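Local coordinates for protein estrogen receptor (Crassostrea gigas, PDB 4N1Y) that probably acts in transcription as a nuclear hormone receptor of the estrogen receptor type, one thought to have evolved constitutive activity, at residues L19-E23 and R47-L52; L22-H28 and A101-V105; E80-N85 and L143-L148; N133-E139 and T176-H181. One frame throughout, in Å; residues are numbered along the deposited sequence.

From the N terminus, the loop after helix 7-15 is used twice. Interaction 1 folds its residues 19-23 back onto helix 34-56, closing a short loop before interactions 3 and 4 open; interaction 2 closes a much longer loop from the same start, bringing 22-28 to the turn of the hairpin formed by strands 97-99 and 104-107. Interaction 3 crosses interaction 2 in the sequence and pairs helix 67-89 with helix 137-149 close to the centre of the chain. Interaction 4 crosses interaction 3 in turn, joining the start of helix 137-149 to the end of helix 159-180. Interaction 3 touches both interaction 1, through L52 and L81, and interaction 4, through L143 and L135.

Interaction 1. Residues L19-E23 and R47-L52; sequences LPVLE and RELVHL
L22 and L19 supply the apolar part of this contact, in which an extended loop lies across helix 34-56. L22 is the residue most covered by the helix: its CD1 methyl packs on the aliphatic E48 CG at 3.4 Å and meets the H51 ring obliquely. With CG anti to the carbonyl carbon (chi1 -62°), the side chain leans toward the helix between R47 and H51. L19 crosses L52 obliquely, its CD2 lying 3.6 Å from L52 CD2.

A CH-pi contact comes next. P20 CG sits over one face of the H51 imidazole, 4.2 Å from the ring centroid and 27° off the normal; proline suits the place because its rigid ring presents C-H groups to the aromatic face. Were H51 an alanine, P20 CG would probably lose the ring it packs on, and a gap would open beside the L22 methyls.

The polar contact is less regular. The R47 chain bends at chi3 (-41°), bringing its guanidinium back toward the loop with L22 CD2 over one face. The same group comes up obliquely to E23 O, at an angle too poor for the pair to count as a hydrogen bond.

With no hydrogen bond between the two segments, the loop is held to the helix chiefly by shape: leucine and proline carbons against an imidazole, a guanidinium face and the methylenes of a glutamate.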
loop_
_atom_site.group_PDB
_atom_site.type_symbol
_atom_site.label_atom_id
_atom_site.label_comp_id
_atom_site.label_asym_id
_atom_site.label_seq_id
_atom_site.Cartn_x
_atom_site.Cartn_y
_atom_site.Cartn_z
ATOM N N LEU B 19 -12.595 8.366 17.978
ATOM C CA LEU B 19 -13.543 9.035 17.108
ATOM C C LEU B 19 -14.975 8.666 17.500
ATOM O O LEU B 19 -15.262 7.493 17.735
ATOM C CB LEU B 19 -13.262 8.634 15.661
ATOM C CG LEU B 19 -12.144 9.351 14.899
ATOM C CD1 LEU B 19 -10.779 9.010 15.483
ATOM C CD2 LEU B 19 -12.184 8.966 13.430
ATOM N N PRO B 20 -15.884 9.651 17.596
ATOM C CA PRO B 20 -17.231 9.151 17.867
ATOM C C PRO B 20 -17.793 8.621 16.563
ATOM O O PRO B 20 -17.217 8.921 15.519
ATOM C CB PRO B 20 -17.974 10.397 18.334
ATOM C CG PRO B 20 -17.323 11.506 17.537
ATOM C CD PRO B 20 -15.865 11.110 17.377
ATOM N N VAL B 21 -18.892 7.879 16.586
ATOM C CA VAL B 21 -19.490 7.468 15.323
ATOM C C VAL B 21 -20.526 8.478 14.881
ATOM O O VAL B 21 -21.395 8.881 15.651
ATOM C CB VAL B 21 -20.092 6.074 15.382
ATOM C CG1 VAL B 21 -19.561 5.255 14.207
ATOM C CG2 VAL B 21 -19.732 5.413 16.696
ATOM N N LEU B 22 -20.434 8.864 13.619
ATOM C CA LEU B 22 -21.281 9.909 13.069
ATOM C C LEU B 22 -22.451 9.346 12.277
ATOM O O LEU B 22 -22.319 8.357 11.561
ATOM C CB LEU B 22 -20.458 10.847 12.187
ATOM C CG LEU B 22 -19.329 11.593 12.896
ATOM C CD1 LEU B 22 -18.420 12.213 11.868
ATOM C CD2 LEU B 22 -19.855 12.646 13.866
ATOM N N GLU B 23 -23.598 9.993 12.429
ATOM C CA GLU B 23 -24.785 9.645 11.682
ATOM C C GLU B 23 -24.669 10.334 10.334
ATOM O O GLU B 23 -24.015 11.371 10.236
ATOM C CB GLU B 23 -26.033 10.158 12.397
ATOM C CG GLU B 23 -26.327 9.520 13.726
ATOM C CD GLU B 23 -26.840 8.117 13.600
ATOM O OE1 GLU B 23 -27.060 7.663 12.457
ATOM O OE2 GLU B 23 -27.037 7.475 14.652
ATOM N N ARG B 47 -17.221 15.469 7.722
ATOM C CA ARG B 47 -17.413 15.535 9.166
ATOM C C ARG B 47 -16.406 14.603 9.848
ATOM O O ARG B 47 -15.778 14.971 10.835
ATOM C CB ARG B 47 -18.849 15.168 9.534
ATOM C CG ARG B 47 -19.882 16.101 8.916
ATOM C CD ARG B 47 -21.223 16.067 9.660
ATOM N NE ARG B 47 -21.587 14.704 10.050
ATOM C CZ ARG B 47 -22.282 14.387 11.137
ATOM N NH1 ARG B 47 -22.705 15.338 11.965
ATOM N NH2 ARG B 47 -22.557 13.116 11.394
ATOM N N GLU B 48 -16.207 13.416 9.286
ATOM C CA GLU B 48 -15.270 12.471 9.876
ATOM C C GLU B 48 -13.863 13.053 9.686
ATOM O O GLU B 48 -12.954 12.797 10.478
ATOM C CB GLU B 48 -15.414 11.054 9.265
ATOM C CG GLU B 48 -16.853 10.454 9.388
ATOM C CD GLU B 48 -17.051 9.046 8.773
ATOM O OE1 GLU B 48 -16.308 8.666 7.835
ATOM O OE2 GLU B 48 -18.002 8.338 9.200
ATOM N N LEU B 49 -13.697 13.864 8.646
ATOM C CA LEU B 49 -12.414 14.500 8.386
ATOM C C LEU B 49 -12.010 15.501 9.475
ATOM O O LEU B 49 -10.872 15.481 9.948
ATOM C CB LEU B 49 -12.439 15.188 7.022
ATOM C CG LEU B 49 -11.092 15.672 6.477
ATOM C CD1 LEU B 49 -10.053 14.563 6.497
ATOM C CD2 LEU B 49 -11.249 16.237 5.063
ATOM N N VAL B 50 -12.935 16.368 9.875
ATOM C CA VAL B 50 -12.690 17.302 10.974
ATOM C C VAL B 50 -12.320 16.562 12.256
ATOM O O VAL B 50 -11.455 16.985 13.010
ATOM C CB VAL B 50 -13.902 18.193 11.253
ATOM C CG1 VAL B 50 -13.643 19.047 12.471
ATOM C CG2 VAL B 50 -14.196 19.080 10.056
ATOM N N HIS B 51 -13.012 15.459 12.505
ATOM C CA HIS B 51 -12.756 14.622 13.665
ATOM C C HIS B 51 -11.364 14.001 13.656
ATOM O O HIS B 51 -10.702 13.973 14.690
ATOM C CB HIS B 51 -13.818 13.532 13.747
ATOM C CG HIS B 51 -15.149 14.027 14.221
ATOM N ND1 HIS B 51 -15.372 14.460 15.508
ATOM C CD2 HIS B 51 -16.328 14.163 13.571
ATOM C CE1 HIS B 51 -16.633 14.839 15.634
ATOM N NE2 HIS B 51 -17.234 14.668 14.473
ATOM N N LEU B 52 -10.926 13.511 12.497
ATOM C CA LEU B 52 -9.591 12.917 12.344
ATOM C C LEU B 52 -8.494 13.888 12.734
ATOM O O LEU B 52 -7.603 13.571 13.521
ATOM C CB LEU B 52 -9.347 12.495 10.898
ATOM C CG LEU B 52 -10.031 11.255 10.354
ATOM C CD1 LEU B 52 -9.606 11.092 8.915
ATOM C CD2 LEU B 52 -9.650 10.034 11.161
#

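Interaction 2. Residues L22-H28 and A101-V105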
loop_
_atom_site.group_PDB
_atom_site.type_symbol
_atom_site.label_atom_id
_atom_site.label_comp_id
_atom_site.label_asym_id
_atom_site.label_seq_id
_atom_site.Cartn_x
_atom_site.Cartn_y
_atom_site.Cartn_z
ATOM N N LEU B 22 -20.434 8.864 13.619
ATOM C CA LEU B 22 -21.281 9.909 13.069
ATOM C C LEU B 22 -22.451 9.346 12.277
ATOM O O LEU B 22 -22.319 8.357 11.561
ATOM C CB LEU B 22 -20.458 10.847 12.187
ATOM C CG LEU B 22 -19.329 11.593 12.896
ATOM C CD1 LEU B 22 -18.420 12.213 11.868
ATOM C CD2 LEU B 22 -19.855 12.646 13.866
ATOM N N GLU B 23 -23.598 9.993 12.429
ATOM C CA GLU B 23 -24.785 9.645 11.682
ATOM C C GLU B 23 -24.669 10.334 10.334
ATOM O O GLU B 23 -24.015 11.371 10.236
ATOM C CB GLU B 23 -26.033 10.158 12.397
ATOM C CG GLU B 23 -26.327 9.520 13.726
ATOM C CD GLU B 23 -26.840 8.117 13.600
ATOM O OE1 GLU B 23 -27.060 7.663 12.457
ATOM O OE2 GLU B 23 -27.037 7.475 14.652
ATOM N N SER B 24 -25.263 9.775 9.285
ATOM C CA SER B 24 -25.149 10.430 7.988
ATOM C C SER B 24 -26.317 11.386 7.800
ATOM O O SER B 24 -26.230 12.328 7.011
ATOM C CB SER B 24 -25.100 9.421 6.833
ATOM O OG SER B 24 -26.281 8.645 6.755
ATOM N N HIS B 25 -27.395 11.151 8.550
ATOM C CA HIS B 25 -28.673 11.824 8.306
ATOM C C HIS B 25 -29.042 11.846 6.823
ATOM O O HIS B 25 -29.576 12.828 6.302
ATOM C CB HIS B 25 -28.644 13.234 8.893
ATOM C CG HIS B 25 -28.489 13.250 10.381
ATOM N ND1 HIS B 25 -27.267 13.382 11.007
ATOM C CD2 HIS B 25 -29.414 13.180 11.366
ATOM C CE1 HIS B 25 -27.446 13.368 12.317
ATOM N NE2 HIS B 25 -28.739 13.252 12.560
ATOM N N HIS B 26 -28.750 10.743 6.146
ATOM C CA HIS B 26 -29.101 10.613 4.751
ATOM C C HIS B 26 -30.615 10.561 4.629
ATOM O O HIS B 26 -31.291 9.961 5.465
ATOM C CB HIS B 26 -28.486 9.358 4.143
ATOM C CG HIS B 26 -28.878 9.130 2.718
ATOM N ND1 HIS B 26 -28.189 9.685 1.659
ATOM C CD2 HIS B 26 -29.916 8.453 2.173
ATOM C CE1 HIS B 26 -28.765 9.332 0.526
ATOM N NE2 HIS B 26 -29.819 8.587 0.810
ATOM N N ASN B 27 -31.147 11.180 3.582
ATOM C CA ASN B 27 -32.588 11.176 3.372
ATOM C C ASN B 27 -32.962 9.973 2.522
ATOM O O ASN B 27 -32.791 9.974 1.301
ATOM C CB ASN B 27 -33.059 12.474 2.703
ATOM C CG ASN B 27 -34.567 12.488 2.431
ATOM O OD1 ASN B 27 -35.339 11.794 3.094
ATOM N ND2 ASN B 27 -34.985 13.289 1.453
ATOM N N HIS B 28 -33.459 8.936 3.188
ATOM C CA HIS B 28 -33.828 7.702 2.514
ATOM C C HIS B 28 -35.177 7.876 1.818
ATOM O O HIS B 28 -35.641 6.992 1.097
ATOM C CB HIS B 28 -33.881 6.548 3.513
ATOM C CG HIS B 28 -32.559 6.224 4.133
ATOM N ND1 HIS B 28 -31.582 5.508 3.475
ATOM C CD2 HIS B 28 -32.053 6.514 5.354
ATOM C CE1 HIS B 28 -30.531 5.372 4.263
ATOM N NE2 HIS B 28 -30.791 5.973 5.411
ATOM N N ALA B 101 -22.096 5.044 7.985
ATOM C CA ALA B 101 -22.655 5.515 9.222
ATOM C C ALA B 101 -23.660 4.447 9.616
ATOM O O ALA B 101 -24.007 3.598 8.791
ATOM C CB ALA B 101 -23.307 6.882 9.043
ATOM N N PRO B 102 -24.108 4.448 10.879
ATOM C CA PRO B 102 -25.213 3.545 11.217
ATOM C C PRO B 102 -26.410 3.872 10.319
ATOM O O PRO B 102 -27.191 3.016 9.897
ATOM C CB PRO B 102 -25.513 3.878 12.684
ATOM C CG PRO B 102 -24.298 4.551 13.198
ATOM C CD PRO B 102 -23.640 5.227 12.038
ATOM N N ASP B 103 -26.476 5.160 10.000
ATOM C CA ASP B 103 -27.491 5.804 9.183
ATOM C C ASP B 103 -27.391 5.436 7.697
ATOM O O ASP B 103 -28.270 5.776 6.910
ATOM C CB ASP B 103 -27.283 7.315 9.357
ATOM C CG ASP B 103 -28.539 8.110 9.262
ATOM O OD1 ASP B 103 -29.438 7.737 8.485
ATOM O OD2 ASP B 103 -28.619 9.126 9.985
ATOM N N LEU B 104 -26.329 4.723 7.322
ATOM C CA LEU B 104 -26.018 4.563 5.912
ATOM C C LEU B 104 -25.211 3.304 5.599
ATOM O O LEU B 104 -23.991 3.377 5.395
ATOM C CB LEU B 104 -25.256 5.791 5.418
ATOM C CG LEU B 104 -25.123 5.903 3.909
ATOM C CD1 LEU B 104 -26.534 5.925 3.353
ATOM C CD2 LEU B 104 -24.364 7.160 3.529
ATOM N N VAL B 105 -25.876 2.154 5.560
ATOM C CA VAL B 105 -25.206 0.911 5.179
ATOM C C VAL B 105 -25.462 0.570 3.710
ATOM O O VAL B 105 -26.599 0.349 3.308
ATOM C CB VAL B 105 -25.683 -0.248 6.048
ATOM C CG1 VAL B 105 -24.929 -1.515 5.693
ATOM C CG2 VAL B 105 -25.492 0.097 7.510
#
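S24 has chi1 near 62°, which sets OG between its backbone N and carbonyl carbon and turns it to D103 and L104, where it lies against D103 CB and L104 CB. The same oxygen accepts from H26 N, making an ST turn that bends the loop round the hairpin tip. D103, with chi1 at -148°, swings its carboxylate under this bend, where OD2 receives H25 N at 2.8 Å from well above the carboxylate plane. H25 itself has left-handed helical phi and psi, and its ring lies with one face toward D103 OD2.

The backbone of D103 is held as well. H28 NE2 donates to D103 O at 2.9 Å; the oxygen lies in the imidazole plane, and the donor comes nearly along the C=O axis (164°). H26 CD2 lies over one face of the H28 ring, toward its rim. The face of the H26 ring is met by L104 CD1, 4.0 Å from H26 CG, while H26 ND1 bonds to S40 on helix 34-56.

A101 to L104 form a type I turn between strands 97-99 and 104-107. P102 suits its second position, where the ring fixes phi near the required value, and the small A101 lets L22 O approach its CB.

One acid thus serves the loop with both side chain and carbonyl. E23 OE1, however, lies 3.3 Å from D103 OD2, the two carboxylates turned steeply against each other, so their like charges could raise the proton affinity of one; the H25 N-H probably offsets part of the charge on D103.

Interaction 3. Residues E80-N85 and L143-L148; sequences ELLLLN and LQAMVL
The amides of N85 and Q144 meet with their planes 65° apart, the two side chains crossing at about a right angle. N85 OD1 faces Q144 NE2 in a pairing whose bonding is doubtful. Q144 CG takes the position between its backbone N and carbonyl carbon (chi1 39°), and the extended chain beyond it carries the amide across to N85.

Alongside, the contact is hydrophobic. V147 suits the interface because its two methyls serve two leucines: CG1 packs on L81 CD2 at 3.7 Å and CG2 on L84 CD2 at 4.0 Å. L84 CD2 also rests 3.7 Å from Q144 CA, close against the helix backbone. At one end the E80 carboxylate, salt-bridged through OE1 to R199, accepts from a water at 2.8 Å from OE1; that water also donates to V147 O.

The segments run nearly antiparallel, at 161° with axes 10.1 Å apart, in the buried interior of the layered helical sandwich of nuclear receptor ligand-binding domains. Helix 34-56 borders them through L52 and W55, helix 187-215 through V191, L195 and I198, and M146 extends from helix 137-149 to L193 of the second subunit.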
loop_
_atom_site.group_PDB
_atom_site.type_symbol
_atom_site.label_atom_id
_atom_site.label_comp_id
_atom_site.label_asym_id
_atom_site.label_seq_id
_atom_site.Cartn_x
_atom_site.Cartn_y
_atom_site.Cartn_z
ATOM N N GLU B 80 -7.140 7.139 3.477
ATOM C CA GLU B 80 -6.852 5.815 4.030
ATOM C C GLU B 80 -7.511 5.679 5.398
ATOM O O GLU B 80 -8.142 4.668 5.703
ATOM C CB GLU B 80 -5.348 5.572 4.164
ATOM C CG GLU B 80 -4.527 5.918 2.944
ATOM C CD GLU B 80 -3.024 5.812 3.197
ATOM O OE1 GLU B 80 -2.592 4.815 3.815
ATOM O OE2 GLU B 80 -2.279 6.753 2.822
ATOM N N LEU B 81 -7.395 6.726 6.208
ATOM C CA LEU B 81 -7.985 6.713 7.536
ATOM C C LEU B 81 -9.496 6.544 7.457
ATOM O O LEU B 81 -10.067 5.754 8.199
ATOM C CB LEU B 81 -7.626 7.988 8.294
ATOM C CG LEU B 81 -6.153 8.039 8.717
ATOM C CD1 LEU B 81 -5.772 9.415 9.269
ATOM C CD2 LEU B 81 -5.792 6.916 9.707
ATOM N N LEU B 82 -10.142 7.284 6.558
ATOM C CA LEU B 82 -11.574 7.137 6.365
ATOM C C LEU B 82 -11.941 5.690 6.044
ATOM O O LEU B 82 -12.842 5.134 6.672
ATOM C CB LEU B 82 -12.075 8.064 5.266
ATOM C CG LEU B 82 -12.014 9.547 5.604
ATOM C CD1 LEU B 82 -12.416 10.382 4.411
ATOM C CD2 LEU B 82 -12.935 9.853 6.779
ATOM N N LEU B 83 -11.263 5.105 5.057
ATOM C CA LEU B 83 -11.560 3.744 4.614
ATOM C C LEU B 83 -11.194 2.713 5.678
ATOM O O LEU B 83 -11.931 1.749 5.897
ATOM C CB LEU B 83 -10.824 3.430 3.315
ATOM C CG LEU B 83 -11.159 4.413 2.189
ATOM C CD1 LEU B 83 -10.486 4.021 0.868
ATOM C CD2 LEU B 83 -12.668 4.549 2.016
ATOM N N LEU B 84 -10.063 2.919 6.344
ATOM C CA LEU B 84 -9.655 2.002 7.395
ATOM C C LEU B 84 -10.724 1.943 8.473
ATOM O O LEU B 84 -11.083 0.865 8.940
ATOM C CB LEU B 84 -8.313 2.409 8.002
ATOM C CG LEU B 84 -7.912 1.496 9.156
ATOM C CD1 LEU B 84 -7.312 0.241 8.584
ATOM C CD2 LEU B 84 -6.922 2.168 10.086
ATOM N N ASN B 85 -11.236 3.104 8.861
ATOM C CA ASN B 85 -12.266 3.164 9.882
ATOM C C ASN B 85 -13.528 2.464 9.448
ATOM O O ASN B 85 -14.080 1.624 10.162
ATOM C CB ASN B 85 -12.595 4.611 10.225
ATOM C CG ASN B 85 -11.508 5.273 11.012
ATOM O OD1 ASN B 85 -10.608 4.608 11.531
ATOM N ND2 ASN B 85 -11.583 6.592 11.126
ATOM N N LEU B 143 -3.567 0.970 14.660
ATOM C CA LEU B 143 -3.469 0.914 13.213
ATOM C C LEU B 143 -3.681 2.272 12.561
ATOM O O LEU B 143 -2.932 2.649 11.668
ATOM C CB LEU B 143 -4.498 -0.071 12.677
ATOM C CG LEU B 143 -4.048 -1.519 12.702
ATOM C CD1 LEU B 143 -5.223 -2.381 12.399
ATOM C CD2 LEU B 143 -2.984 -1.720 11.648
ATOM N N GLN B 144 -4.694 3.009 12.995
ATOM C CA GLN B 144 -4.903 4.308 12.405
ATOM C C GLN B 144 -3.715 5.212 12.741
ATOM O O GLN B 144 -3.214 5.925 11.878
ATOM C CB GLN B 144 -6.249 4.910 12.813
ATOM C CG GLN B 144 -6.695 4.703 14.218
ATOM C CD GLN B 144 -8.137 5.149 14.402
ATOM O OE1 GLN B 144 -8.562 5.516 15.499
ATOM N NE2 GLN B 144 -8.907 5.079 13.326
ATOM N N ALA B 145 -3.249 5.168 13.981
ATOM C CA ALA B 145 -2.104 5.985 14.365
ATOM C C ALA B 145 -0.926 5.641 13.457
ATOM O O ALA B 145 -0.203 6.523 12.955
ATOM C CB ALA B 145 -1.758 5.765 15.794
ATOM N N MET B 146 -0.768 4.348 13.217
ATOM C CA MET B 146 0.268 3.864 12.329
ATOM C C MET B 146 0.067 4.361 10.892
ATOM O O MET B 146 1.010 4.828 10.251
ATOM C CB MET B 146 0.292 2.340 12.359
ATOM C CG MET B 146 1.456 1.772 11.636
ATOM S SD MET B 146 2.958 2.583 12.187
ATOM C CE MET B 146 3.360 1.534 13.562
ATOM N N VAL B 147 -1.173 4.313 10.410
ATOM C CA VAL B 147 -1.487 4.765 9.053
ATOM C C VAL B 147 -1.061 6.220 8.900
ATOM O O VAL B 147 -0.495 6.613 7.885
ATOM C CB VAL B 147 -2.987 4.623 8.726
ATOM C CG1 VAL B 147 -3.315 5.324 7.389
ATOM C CG2 VAL B 147 -3.364 3.163 8.641
ATOM N N LEU B 148 -1.340 7.000 9.936
ATOM C CA LEU B 148 -0.949 8.399 10.014
ATOM C C LEU B 148 0.564 8.608 9.956
ATOM O O LEU B 148 1.053 9.331 9.106
ATOM C CB LEU B 148 -1.492 8.997 11.306
ATOM C CG LEU B 148 -1.097 10.427 11.615
ATOM C CD1 LEU B 148 -1.722 11.348 10.600
ATOM C CD2 LEU B 148 -1.566 10.769 13.014
HETATM O O HOH W 1 -0.306 5.645 5.296
#

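Interaction 4. Residues N133-E139 and T176-H181; sequences NHLHKDE and TAQKYH
H136 and Y180 stack face to face at a helix start marked by a capping box: H136 is the N-cap of helix 137-149 and pairs with E139. Their ring centroids are 3.6 Å apart and their planes only 13° from parallel, with Y180 CZ over the centre of the imidazole. H136 CG lies anti to its own N (chi1 -168°), which lays the ring against Y180 while ND1 accepts the N-H of D138, in the first turn of the helix, at 3.0 Å, the capping bond. Histidine suits the place because one ring supplies both a flat face and an acceptor.

K179 CD covers the other face of the tyrosine. At its edge, Y180 OH donates to D138 OD2 at 2.7 Å, reaching the oxygen from above the carboxylate plane; D138 OD1 is bonded in turn to N15 of helix 7-15. A leucine in place of Y180 would probably leave D138 OD2 without its hydroxyl partner and H136 without a ring to lie against.

H181, just beyond helix 159-180, is turned edge-on to the other segment. Its CE1 points to the carbonyl of H134, the residue with positive phi in the Schellman motif that ends helix 117-132. E139, extended beyond CG past the T176 methyl, bonds through OE2 to H187 of helix 187-215. Its OE1 carries two bonds from opposite faces of the carboxylate plane: H136 N at 2.8 Å on the anti side, and H181 NE2 at 2.7 Å on the syn side.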
loop_
_atom_site.group_PDB
_atom_site.type_symbol
_atom_site.label_atom_id
_atom_site.label_comp_id
_atom_site.label_asym_id
_atom_site.label_seq_id
_atom_site.Cartn_x
_atom_site.Cartn_y
_atom_site.Cartn_z
ATOM N N ASN B 133 -9.335 -12.020 11.521
ATOM C CA ASN B 133 -8.191 -11.917 12.421
ATOM C C ASN B 133 -8.552 -11.475 13.831
ATOM O O ASN B 133 -7.672 -11.172 14.636
ATOM C CB ASN B 133 -7.160 -10.971 11.849
ATOM C CG ASN B 133 -6.406 -11.587 10.720
ATOM O OD1 ASN B 133 -5.588 -12.483 10.931
ATOM N ND2 ASN B 133 -6.676 -11.128 9.502
ATOM N N HIS B 134 -9.852 -11.413 14.105
ATOM C CA HIS B 134 -10.371 -11.086 15.429
ATOM C C HIS B 134 -9.727 -9.830 15.982
ATOM O O HIS B 134 -9.269 -9.795 17.124
ATOM C CB HIS B 134 -10.165 -12.263 16.363
ATOM C CG HIS B 134 -10.900 -13.489 15.927
ATOM N ND1 HIS B 134 -12.261 -13.636 16.083
ATOM C CD2 HIS B 134 -10.469 -14.613 15.307
ATOM C CE1 HIS B 134 -12.633 -14.807 15.597
ATOM N NE2 HIS B 134 -11.564 -15.419 15.121
ATOM N N LEU B 135 -9.668 -8.810 15.133
ATOM C CA LEU B 135 -9.039 -7.549 15.469
ATOM C C LEU B 135 -9.770 -6.840 16.605
ATOM O O LEU B 135 -10.985 -6.662 16.552
ATOM C CB LEU B 135 -8.990 -6.649 14.244
ATOM C CG LEU B 135 -8.018 -5.488 14.385
ATOM C CD1 LEU B 135 -6.630 -5.941 13.994
ATOM C CD2 LEU B 135 -8.484 -4.289 13.569
ATOM N N HIS B 136 -9.015 -6.441 17.629
ATOM C CA HIS B 136 -9.533 -5.692 18.769
ATOM C C HIS B 136 -9.534 -4.174 18.479
ATOM O O HIS B 136 -8.777 -3.714 17.614
ATOM C CB HIS B 136 -8.682 -6.006 19.989
ATOM C CG HIS B 136 -9.267 -5.534 21.281
ATOM N ND1 HIS B 136 -9.048 -4.267 21.784
ATOM C CD2 HIS B 136 -10.051 -6.170 22.186
ATOM C CE1 HIS B 136 -9.681 -4.142 22.937
ATOM N NE2 HIS B 136 -10.299 -5.281 23.201
ATOM N N LYS B 137 -10.397 -3.411 19.158
ATOM C CA LYS B 137 -10.431 -1.951 18.985
ATOM C C LYS B 137 -9.052 -1.329 19.206
ATOM O O LYS B 137 -8.580 -0.520 18.381
ATOM C CB LYS B 137 -11.434 -1.295 19.929
ATOM C CG LYS B 137 -11.626 0.190 19.657
ATOM C CD LYS B 137 -12.377 0.863 20.792
ATOM C CE LYS B 137 -12.521 2.370 20.584
ATOM N NZ LYS B 137 -13.506 2.956 21.550
ATOM N N ASP B 138 -8.405 -1.723 20.308
ATOM C CA ASP B 138 -7.065 -1.237 20.627
ATOM C C ASP B 138 -6.096 -1.441 19.485
ATOM O O ASP B 138 -5.221 -0.614 19.256
ATOM C CB ASP B 138 -6.521 -1.913 21.874
ATOM C CG ASP B 138 -7.229 -1.468 23.114
ATOM O OD1 ASP B 138 -8.007 -0.493 23.038
ATOM O OD2 ASP B 138 -6.991 -2.081 24.168
ATOM N N GLU B 139 -6.226 -2.557 18.786
ATOM C CA GLU B 139 -5.370 -2.786 17.642
ATOM C C GLU B 139 -5.739 -1.810 16.536
ATOM O O GLU B 139 -4.854 -1.263 15.884
ATOM C CB GLU B 139 -5.481 -4.227 17.165
ATOM C CG GLU B 139 -5.200 -5.241 18.269
ATOM C CD GLU B 139 -5.293 -6.681 17.779
ATOM O OE1 GLU B 139 -6.381 -7.279 17.929
ATOM O OE2 GLU B 139 -4.292 -7.211 17.247
ATOM N N THR B 176 0.265 -5.110 22.115
ATOM C CA THR B 176 -1.186 -5.219 22.111
ATOM C C THR B 176 -1.607 -6.516 21.447
ATOM O O THR B 176 -2.587 -7.144 21.848
ATOM C CB THR B 176 -1.824 -4.020 21.412
ATOM O OG1 THR B 176 -1.436 -2.846 22.125
ATOM C CG2 THR B 176 -3.341 -4.102 21.452
ATOM N N ALA B 177 -0.835 -6.934 20.456
ATOM C CA ALA B 177 -1.115 -8.192 19.794
ATOM C C ALA B 177 -0.846 -9.356 20.729
ATOM O O ALA B 177 -1.550 -10.365 20.706
ATOM C CB ALA B 177 -0.295 -8.320 18.558
ATOM N N GLN B 178 0.169 -9.207 21.567
ATOM C CA GLN B 178 0.488 -10.264 22.494
ATOM C C GLN B 178 -0.647 -10.399 23.502
ATOM O O GLN B 178 -0.994 -11.506 23.908
ATOM C CB GLN B 178 1.824 -9.995 23.189
ATOM C CG GLN B 178 2.286 -11.109 24.163
ATOM C CD GLN B 178 2.459 -12.476 23.513
ATOM O OE1 GLN B 178 2.453 -12.603 22.294
ATOM N NE2 GLN B 178 2.596 -13.507 24.331
ATOM N N LYS B 179 -1.253 -9.272 23.861
ATOM C CA LYS B 179 -2.327 -9.248 24.855
ATOM C C LYS B 179 -3.586 -9.980 24.359
ATOM O O LYS B 179 -4.134 -10.820 25.054
ATOM C CB LYS B 179 -2.661 -7.804 25.234
ATOM C CG LYS B 179 -3.535 -7.689 26.447
ATOM C CD LYS B 179 -4.086 -6.287 26.615
ATOM C CE LYS B 179 -4.916 -6.215 27.896
ATOM N NZ LYS B 179 -5.403 -4.847 28.229
ATOM N N TYR B 180 -4.060 -9.632 23.167
ATOM C CA TYR B 180 -5.306 -10.200 22.665
ATOM C C TYR B 180 -5.081 -11.447 21.828
ATOM O O TYR B 180 -6.026 -12.187 21.567
ATOM C CB TYR B 180 -6.081 -9.166 21.846
ATOM C CG TYR B 180 -6.453 -7.967 22.657
ATOM C CD1 TYR B 180 -7.404 -8.064 23.666
ATOM C CD2 TYR B 180 -5.830 -6.743 22.448
ATOM C CE1 TYR B 180 -7.737 -6.968 24.434
ATOM C CE2 TYR B 180 -6.158 -5.643 23.203
ATOM C CZ TYR B 180 -7.111 -5.755 24.196
ATOM O OH TYR B 180 -7.438 -4.654 24.957
ATOM N N HIS B 181 -3.846 -11.679 21.386
ATOM C CA HIS B 181 -3.583 -12.866 20.573
ATOM C C HIS B 181 -2.240 -13.524 20.898
ATOM O O HIS B 181 -1.397 -13.642 20.022
ATOM C CB HIS B 181 -3.622 -12.501 19.087
ATOM C CG HIS B 181 -4.777 -11.629 18.707
ATOM N ND1 HIS B 181 -6.049 -12.118 18.510
ATOM C CD2 HIS B 181 -4.844 -10.297 18.467
ATOM C CE1 HIS B 181 -6.855 -11.122 18.183
ATOM N NE2 HIS B 181 -6.147 -10.008 18.144
#